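Local coordinates for protein lipase (Acinetobacter baumannii, PDB 4OPM) that probably hydrolyses carboxylic ester bonds of lipids such as triacylglycerols, at residues P45-I50 with P113-G118; Y36-S41 with N70-I75. All blocks are in the same frame, centred on the assembly; numbering follows the deposited sequence. Where two conformers were deposited one is given.

Interaction 1: P45-I50 with P113-G118; sequences PTLLLI and PIHIAG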
loop_
_atom_site.group_PDB
_atom_site.type_symbol
_atom_site.label_atom_id
_atom_site.label_comp_id
_atom_site.label_asym_id
_atom_site.label_seq_id
_atom_site.Cartn_x
_atom_site.Cartn_y
_atom_site.Cartn_z
ATOM N N PRO A 45 -10.682 7.740 -15.384
ATOM C CA PRO A 45 -9.289 8.032 -14.974
ATOM C C PRO A 45 -8.654 6.854 -14.229
ATOM O O PRO A 45 -9.322 6.180 -13.431
ATOM C CB PRO A 45 -9.434 9.263 -14.066
ATOM C CG PRO A 45 -10.773 9.845 -14.404
ATOM C CD PRO A 45 -11.633 8.661 -14.728
ATOM N N THR A 46 -7.377 6.584 -14.532
ATOM C CA THR A 46 -6.648 5.466 -13.946
ATOM C C THR A 46 -6.192 5.766 -12.522
ATOM O O THR A 46 -5.670 6.852 -12.245
ATOM C CB THR A 46 -5.450 5.079 -14.825
ATOM O OG1 THR A 46 -5.935 4.761 -16.125
ATOM C CG2 THR A 46 -4.669 3.883 -14.275
ATOM N N LEU A 47 -6.388 4.761 -11.643
ATOM C CA LEU A 47 -5.954 4.786 -10.229
ATOM C C LEU A 47 -5.078 3.586 -9.956
ATOM O O LEU A 47 -5.508 2.442 -10.142
ATOM C CB LEU A 47 -7.081 4.808 -9.152
ATOM C CG LEU A 47 -8.339 5.649 -9.272
ATOM C CD1 LEU A 47 -9.233 5.420 -8.063
ATOM C CD2 LEU A 47 -8.037 7.109 -9.368
ATOM N N LEU A 48 -3.846 3.838 -9.496
ATOM C CA LEU A 48 -2.908 2.777 -9.140
ATOM C C LEU A 48 -2.824 2.711 -7.618
ATOM O O LEU A 48 -2.455 3.709 -6.991
ATOM C CB LEU A 48 -1.522 3.016 -9.780
ATOM C CG LEU A 48 -0.408 2.007 -9.438
ATOM C CD1 LEU A 48 -0.707 0.626 -10.017
ATOM C CD2 LEU A 48 0.959 2.516 -9.924
ATOM N N LEU A 49 -3.189 1.551 -7.029
ATOM C CA LEU A 49 -3.201 1.366 -5.572
ATOM C C LEU A 49 -2.090 0.440 -5.170
ATOM O O LEU A 49 -2.021 -0.684 -5.679
ATOM C CB LEU A 49 -4.566 0.840 -5.066
ATOM C CG LEU A 49 -5.811 1.570 -5.552
ATOM C CD1 LEU A 49 -7.070 0.924 -4.994
ATOM C CD2 LEU A 49 -5.767 3.029 -5.168
ATOM N N ILE A 50 -1.187 0.929 -4.284
ATOM C CA ILE A 50 0.023 0.191 -3.882
ATOM C C ILE A 50 -0.031 -0.221 -2.411
ATOM O O ILE A 50 -0.034 0.641 -1.535
ATOM C CB ILE A 50 1.307 1.033 -4.163
ATOM C CG1 ILE A 50 1.273 1.707 -5.553
ATOM C CG2 ILE A 50 2.582 0.181 -3.973
ATOM C CD1 ILE A 50 2.356 2.769 -5.758
ATOM N N PRO A 113 -0.948 10.866 -17.173
ATOM C CA PRO A 113 -0.787 10.967 -15.718
ATOM C C PRO A 113 -1.820 10.090 -15.016
ATOM O O PRO A 113 -2.994 10.068 -15.398
ATOM C CB PRO A 113 -0.990 12.464 -15.432
ATOM C CG PRO A 113 -1.096 13.129 -16.767
ATOM C CD PRO A 113 -1.568 12.088 -17.717
ATOM N N ILE A 114 -1.367 9.341 -14.006
ATOM C CA ILE A 114 -2.266 8.462 -13.273
ATOM C C ILE A 114 -2.303 8.850 -11.795
ATOM O O ILE A 114 -1.326 9.366 -11.249
ATOM C CB ILE A 114 -1.937 6.953 -13.477
ATOM C CG1 ILE A 114 -0.617 6.525 -12.785
ATOM C CG2 ILE A 114 -1.989 6.564 -14.975
ATOM C CD1 ILE A 114 -0.360 5.005 -12.741
ATOM N N HIS A 115 -3.469 8.632 -11.171
ATOM C CA HIS A 115 -3.660 8.891 -9.752
ATOM C C HIS A 115 -2.986 7.748 -9.008
ATOM O O HIS A 115 -3.195 6.586 -9.369
ATOM C CB HIS A 115 -5.142 8.946 -9.414
ATOM C CG HIS A 115 -5.888 10.066 -10.058
ATOM N ND1 HIS A 115 -5.801 11.355 -9.576
ATOM C CD2 HIS A 115 -6.790 10.030 -11.069
ATOM C CE1 HIS A 115 -6.621 12.075 -10.327
ATOM N NE2 HIS A 115 -7.250 11.314 -11.231
ATOM N N ILE A 116 -2.160 8.049 -8.010
ATOM C CA ILE A 116 -1.463 6.989 -7.285
ATOM C C ILE A 116 -1.768 7.063 -5.795
ATOM O O ILE A 116 -1.783 8.143 -5.224
ATOM C CB ILE A 116 0.069 7.016 -7.565
ATOM C CG1 ILE A 116 0.349 6.912 -9.090
ATOM C CG2 ILE A 116 0.775 5.880 -6.821
ATOM C CD1 ILE A 116 1.642 7.432 -9.509
ATOM N N ALA A 117 -2.013 5.898 -5.172
ATOM C CA ALA A 117 -2.265 5.805 -3.732
ATOM C C ALA A 117 -1.359 4.746 -3.155
ATOM O O ALA A 117 -1.148 3.703 -3.774
ATOM C CB ALA A 117 -3.722 5.478 -3.440
ATOM N N GLY A 118 -0.813 5.026 -1.989
ATOM C CA GLY A 118 0.096 4.093 -1.340
ATOM C C GLY A 118 -0.146 3.978 0.145
ATOM O O GLY A 118 -0.296 4.989 0.835
HETATM O O HOH W 1 -5.597 9.106 -14.178
#
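Ile50 lays its CD1 methyl on CG2 of Ile116 at 3.6 Å, in the parallel part of the mixed sheet at the core of an alpha/beta hydrolase fold. Strands 46-50 and 114-118 are neighbours there, their axes 4.7 Å apart and running the same way. With CG1 of Ile50 anti to its own carbonyl carbon (chi1 -44°), the ethyl arm leans across to Ile116 and also passes over Ala117 O. Leu48, Ile114 and Ile116 line this same face, and such branched or bulky aliphatic residues suit a strand buried between layers of helices.

Leu49 and Ala117 occupy the other face. CD2 of Leu49 reaches the single methyl of Ala117 at 3.6 Å; the same small side chain also touches Phe141 of strand 137-143, and its size suits a site between two neighbouring strands. His115 is the polar exception on this face. Its ring turns an edge to Pro45 CB and Thr46 O, while ND1 and NE2 are hydrogen-bonded to Ser139 and Glu296; both ring nitrogens are thus satisfied under helix 281-298.

Four backbone hydrogen bonds form the parallel ladder. Leu48 contributes both its N, to His115 O at 2.8 Å, and its O, to Ala117 N; both bonds are nearly straight, the first at 172°. At the C-terminal end Ile50 N is held by Ala117 O, and the CA of Gly118 lies 3.5 Å from Ile50 O. Gly118 opens a GxSxG pattern, consistent with this strand leading into the nucleophile elbow of the family. At the opposite end, Thr46 O accepts from His115 N at 3.0 Å and from a water that also donates to Pro113 O, bridging the strands where they start to part.

Interaction 2: Y36-S41 with N70-I75; sequences YSEGGS and NYHVII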
loop_
_atom_site.group_PDB
_atom_site.type_symbol
_atom_site.label_atom_id
_atom_site.label_comp_id
_atom_site.label_asym_id
_atom_site.label_seq_id
_atom_site.Cartn_x
_atom_site.Cartn_y
_atom_site.Cartn_z
ATOM N N TYR A 36 -2.293 -8.968 -10.547
ATOM C CA TYR A 36 -2.936 -7.699 -10.209
ATOM C C TYR A 36 -4.438 -7.786 -10.355
ATOM O O TYR A 36 -4.950 -8.638 -11.093
ATOM C CB TYR A 36 -2.394 -6.518 -11.047
ATOM C CG TYR A 36 -2.663 -6.584 -12.540
ATOM C CD1 TYR A 36 -1.877 -7.378 -13.374
ATOM C CD2 TYR A 36 -3.624 -5.762 -13.134
ATOM C CE1 TYR A 36 -2.082 -7.401 -14.755
ATOM C CE2 TYR A 36 -3.845 -5.787 -14.512
ATOM C CZ TYR A 36 -3.065 -6.604 -15.319
ATOM O OH TYR A 36 -3.242 -6.638 -16.681
ATOM N N SER A 37 -5.134 -6.919 -9.609
ATOM C CA SER A 37 -6.579 -6.765 -9.703
ATOM C C SER A 37 -6.869 -5.597 -10.608
ATOM O O SER A 37 -6.116 -4.609 -10.615
ATOM C CB SER A 37 -7.194 -6.514 -8.324
ATOM O OG SER A 37 -6.973 -7.610 -7.466
ATOM N N GLU A 38 -7.947 -5.702 -11.384
ATOM C CA GLU A 38 -8.356 -4.625 -12.271
ATOM C C GLU A 38 -9.863 -4.495 -12.243
ATOM O O GLU A 38 -10.567 -5.506 -12.307
ATOM C CB GLU A 38 -7.849 -4.867 -13.701
ATOM C CG GLU A 38 -8.264 -3.791 -14.697
ATOM C CD GLU A 38 -7.710 -3.925 -16.102
ATOM O OE1 GLU A 38 -7.125 -4.983 -16.420
ATOM O OE2 GLU A 38 -7.891 -2.978 -16.897
ATOM N N GLY A 39 -10.333 -3.259 -12.166
ATOM C CA GLY A 39 -11.761 -2.954 -12.177
ATOM C C GLY A 39 -12.083 -1.615 -12.807
ATOM O O GLY A 39 -11.193 -0.782 -13.030
ATOM N N GLY A 40 -13.359 -1.434 -13.132
ATOM C CA GLY A 40 -13.849 -0.213 -13.757
ATOM C C GLY A 40 -13.580 -0.114 -15.250
ATOM O O GLY A 40 -12.858 -0.936 -15.830
ATOM N N SER A 41 -14.163 0.908 -15.877
ATOM C CA SER A 41 -14.040 1.140 -17.312
ATOM C C SER A 41 -12.705 1.788 -17.667
ATOM O O SER A 41 -12.257 2.703 -16.977
ATOM C CB SER A 41 -15.184 2.028 -17.801
ATOM O OG SER A 41 -15.071 2.290 -19.190
ATOM N N ASN A 70 -16.585 4.667 -10.886
ATOM C CA ASN A 70 -16.191 5.877 -11.598
ATOM C C ASN A 70 -14.704 5.968 -11.961
ATOM O O ASN A 70 -14.299 6.953 -12.589
ATOM C CB ASN A 70 -16.619 7.100 -10.793
ATOM C CG ASN A 70 -18.113 7.203 -10.724
ATOM O OD1 ASN A 70 -18.814 7.036 -11.721
ATOM N ND2 ASN A 70 -18.643 7.370 -9.535
ATOM N N TYR A 71 -13.888 4.956 -11.600
ATOM C CA TYR A 71 -12.465 4.971 -11.928
ATOM C C TYR A 71 -11.983 3.645 -12.497
ATOM O O TYR A 71 -12.659 2.628 -12.351
ATOM C CB TYR A 71 -11.623 5.355 -10.693
ATOM C CG TYR A 71 -11.916 6.766 -10.235
ATOM C CD1 TYR A 71 -11.315 7.860 -10.858
ATOM C CD2 TYR A 71 -12.884 7.020 -9.266
ATOM C CE1 TYR A 71 -11.651 9.167 -10.511
ATOM C CE2 TYR A 71 -13.222 8.328 -8.905
ATOM C CZ TYR A 71 -12.607 9.395 -9.541
ATOM O OH TYR A 71 -12.930 10.691 -9.231
ATOM N N HIS A 72 -10.831 3.682 -13.190
ATOM C CA HIS A 72 -10.158 2.500 -13.736
ATOM C C HIS A 72 -9.078 2.119 -12.714
ATOM O O HIS A 72 -8.022 2.744 -12.648
ATOM C CB HIS A 72 -9.585 2.758 -15.133
ATOM C CG HIS A 72 -8.910 1.558 -15.726
ATOM N ND1 HIS A 72 -7.757 1.676 -16.474
ATOM C CD2 HIS A 72 -9.254 0.248 -15.656
ATOM C CE1 HIS A 72 -7.442 0.447 -16.851
ATOM N NE2 HIS A 72 -8.319 -0.446 -16.389
ATOM N N VAL A 73 -9.360 1.102 -11.913
ATOM C CA VAL A 73 -8.526 0.745 -10.767
ATOM C C VAL A 73 -7.561 -0.393 -11.106
ATOM O O VAL A 73 -7.978 -1.423 -11.633
ATOM C CB VAL A 73 -9.441 0.413 -9.548
ATOM C CG1 VAL A 73 -8.624 0.048 -8.314
ATOM C CG2 VAL A 73 -10.393 1.572 -9.235
ATOM N N ILE A 74 -6.271 -0.200 -10.768
ATOM C CA ILE A 74 -5.204 -1.197 -10.975
ATOM C C ILE A 74 -4.521 -1.444 -9.632
ATOM O O ILE A 74 -4.070 -0.493 -8.989
ATOM C CB ILE A 74 -4.200 -0.739 -12.066
ATOM C CG1 ILE A 74 -4.903 -0.529 -13.436
ATOM C CG2 ILE A 74 -2.985 -1.708 -12.176
ATOM C CD1 ILE A 74 -5.341 -1.845 -14.164
ATOM N N ILE A 75 -4.474 -2.712 -9.193
ATOM C CA ILE A 75 -3.922 -3.033 -7.869
ATOM C C ILE A 75 -2.951 -4.209 -7.979
ATOM O O ILE A 75 -3.365 -5.364 -7.917
ATOM C CB ILE A 75 -5.025 -3.341 -6.806
ATOM C CG1 ILE A 75 -6.310 -2.517 -6.998
ATOM C CG2 ILE A 75 -4.448 -3.228 -5.369
ATOM C CD1 ILE A 75 -7.465 -2.916 -6.027
#
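The carboxylate of Glu38 and the ring of His72 meet over one face of the sheet, their planes turned 47° apart, where strand 32-39 pairs with 72-76 in the antiparallel end of the alpha/beta hydrolase sheet. His72 NE2 donates to Glu38 OE2 at 2.6 Å in a nearly straight bond (166°). The oxygen lies in the ring plane, but the donor meets it on the anti side, slightly out of the carboxylate plane. Glu38 gets there as an extended chain, with CG anti to the backbone N (chi1 179°). Its methylenes run beside Ile74, whose CD1 rests 3.6 Å from Glu38 CG, so the stem packs on Ile74 and the carboxylate is carried on to the imidazole.

The ring of His72 also presents an edge to a backbone oxygen, CD2 lying 3.4 Å from Gly39 O. On the reverse face Ser37 and Ile75 pair, with Ser37 OG hydrogen-bonded to Arg57. Their backbones exchange two bonds, as do those of Gly39 and Val73. Gly40 follows at a positive phi, its CA 3.4 Å from Tyr71 O, which a side chain there would strike.

Glu38 OE1 forms a salt bridge to Lys25 of strand 22-29, so each carboxylate oxygen has a partner. Lysine and the imidazole N-H would together probably stabilise an ionised Glu38, and the carboxylate in turn would probably make His72 easier to protonate.

How the interactions relate
From the N terminus, the chain runs along strand 32-39, turns into 46-50, then passes helix 61-64 to reach 72-76. Interaction 2 closes that excursion by setting 72-76 antiparallel to 32-39. The chain next follows helix 94-107 and returns as 114-119, a beta-alpha-beta crossover from 72-76 to 114-119, with 46-50 lying between the two strands it connects; interaction 1 closes there. The segments alternate along the sequence, so the two contacts cross rather than nest. They meet at the shared boundary of 46-50 and 72-76, where Leu47 N and O probably bond to His72 O and Ile74 N. Together they join the antiparallel edge of the sheet to its parallel centre.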